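Local coordinates for 3-deoxy-D-manno-octulosonate 8-phosphate phosphatase KdsC (Xanthomonas campestris pv. campestris, PDB 4NAV), which probably hydrolyses 3-deoxy-D-manno-octulosonate 8-phosphate to 3-deoxy-D-manno-octulosonate and inorganic phosphate, with magnesium as cofactor, in lipopolysaccharide biosynthesis, at residues L114-D119 with R160-V165. Residues are numbered along the deposited sequence; the frame is centred on the assembly and turned at random.
Sequences LFMGDD and REVCDV
Val162 sets its two methyls against two side chains of strand 113-116, one apiece. CG1 meets Leu114 CD1 tip to tip at 3.8 Å, while CG2 takes the end of Met116, whose CE is 3.7 Å and SD 3.9 Å from that methyl. The methionine lies alongside the valine, the two pointing in opposite directions; its chain runs extended from the strand (chi1 -173°, chi2 -179°), which carries the sulfur and terminal methyl out to the helix. No hydrogen bond crosses between the segments, and the backbones stay apart, with Met116 CA 8.6 Å from Val162 CA. These apolar contacts pack helix 158-169 on one face of the parallel sheet of the HAD-type Rossmann-like fold, where strand 113-116 runs between 22-25 and 131-133; Val133 of the latter also touches all three side chains. Beyond the strand end the chain turns to Asp118, a predicted magnesium ligand whose OD1 lies close to OD2 of Asp26, the other predicted ligand. Within the helix, Arg160 NE gives Asp164 OD1 a salt bridge of 2.8 Å one turn on, in the guanidinium plane and on the syn side of the carboxylate, though bent (141° at the hydrogen). The same guanidinium reaches a second subunit, where NH1 forms a salt bridge with Asp119 OD2 of that chain.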
# COMPACT_ATOMS: atom_id res chain seq x y z
N LEU A 114 -28.57 6.88 -2.80
CA LEU A 114 -27.29 6.84 -3.46
C LEU A 114 -26.66 5.52 -3.14
O LEU A 114 -26.73 5.07 -1.98
CB LEU A 114 -26.38 7.91 -2.91
CG LEU A 114 -24.93 7.88 -3.42
CD1 LEU A 114 -24.42 9.31 -3.47
CD2 LEU A 114 -24.00 7.01 -2.60
N PHE A 115 -26.03 4.88 -4.12
CA PHE A 115 -25.33 3.63 -3.87
C PHE A 115 -23.98 3.65 -4.52
O PHE A 115 -23.86 3.98 -5.71
CB PHE A 115 -26.11 2.43 -4.41
CG PHE A 115 -25.63 1.11 -3.87
CD1 PHE A 115 -26.33 0.46 -2.85
CD2 PHE A 115 -24.50 0.54 -4.36
CE1 PHE A 115 -25.90 -0.74 -2.34
CE2 PHE A 115 -24.04 -0.65 -3.84
CZ PHE A 115 -24.75 -1.30 -2.84
N MET A 116 -22.96 3.29 -3.77
CA MET A 116 -21.62 3.24 -4.31
C MET A 116 -21.08 1.83 -4.23
O MET A 116 -21.03 1.26 -3.14
CB MET A 116 -20.73 4.16 -3.53
CG MET A 116 -19.35 4.30 -4.10
SD MET A 116 -18.42 5.38 -3.04
CE MET A 116 -17.08 5.84 -4.13
N GLY A 117 -20.67 1.28 -5.37
CA GLY A 117 -20.13 -0.08 -5.42
C GLY A 117 -19.10 -0.21 -6.52
O GLY A 117 -18.94 0.69 -7.32
N ASP A 118 -18.40 -1.35 -6.55
CA ASP A 118 -17.28 -1.53 -7.49
C ASP A 118 -17.34 -2.78 -8.37
O ASP A 118 -16.59 -2.86 -9.33
CB ASP A 118 -15.97 -1.57 -6.70
CG ASP A 118 -15.84 -2.80 -5.84
OD1 ASP A 118 -16.74 -3.08 -5.01
OD2 ASP A 118 -14.81 -3.50 -6.00
N ASP A 119 -18.22 -3.73 -8.06
CA ASP A 119 -18.25 -5.04 -8.75
C ASP A 119 -19.65 -5.66 -8.85
O ASP A 119 -20.61 -5.13 -8.31
CB ASP A 119 -17.27 -6.02 -8.06
CG ASP A 119 -16.69 -7.08 -9.00
OD1 ASP A 119 -17.00 -7.07 -10.22
OD2 ASP A 119 -15.92 -7.96 -8.51
N ARG A 160 -15.05 9.74 0.35
CA ARG A 160 -15.04 11.12 0.74
C ARG A 160 -15.42 11.97 -0.44
O ARG A 160 -16.22 12.92 -0.32
CB ARG A 160 -13.66 11.54 1.24
CG ARG A 160 -13.52 13.03 1.59
CD ARG A 160 -14.61 13.45 2.57
NE ARG A 160 -14.34 14.78 3.13
CZ ARG A 160 -13.44 15.05 4.08
NH1 ARG A 160 -12.67 14.08 4.58
NH2 ARG A 160 -13.31 16.29 4.51
N GLU A 161 -14.88 11.65 -1.61
CA GLU A 161 -15.19 12.43 -2.80
C GLU A 161 -16.70 12.47 -3.05
O GLU A 161 -17.24 13.50 -3.47
CB GLU A 161 -14.44 11.88 -4.02
CG GLU A 161 -14.47 12.82 -5.22
CD GLU A 161 -13.79 12.21 -6.43
OE1 GLU A 161 -12.73 11.51 -6.28
OE2 GLU A 161 -14.33 12.40 -7.55
N VAL A 162 -17.36 11.36 -2.80
CA VAL A 162 -18.79 11.29 -2.95
C VAL A 162 -19.45 12.14 -1.87
O VAL A 162 -20.30 12.98 -2.17
CB VAL A 162 -19.27 9.83 -2.84
CG1 VAL A 162 -20.78 9.73 -2.59
CG2 VAL A 162 -18.94 9.09 -4.11
N CYS A 163 -19.10 11.89 -0.62
CA CYS A 163 -19.64 12.67 0.48
C CYS A 163 -19.54 14.18 0.20
O CYS A 163 -20.53 14.90 0.31
CB CYS A 163 -18.92 12.31 1.75
SG CYS A 163 -19.21 10.58 2.30
N ASP A 164 -18.38 14.64 -0.25
CA ASP A 164 -18.21 16.06 -0.52
C ASP A 164 -19.21 16.60 -1.55
O ASP A 164 -19.81 17.66 -1.35
CB ASP A 164 -16.81 16.33 -0.97
CG ASP A 164 -15.77 16.08 0.11
OD1 ASP A 164 -16.14 15.99 1.31
OD2 ASP A 164 -14.57 16.02 -0.23
N VAL A 165 -19.47 15.82 -2.60
CA VAL A 165 -20.44 16.22 -3.61
C VAL A 165 -21.83 16.40 -3.02
O VAL A 165 -22.50 17.44 -3.20
CB VAL A 165 -20.50 15.19 -4.74
CG1 VAL A 165 -21.77 15.35 -5.56
CG2 VAL A 165 -19.24 15.30 -5.61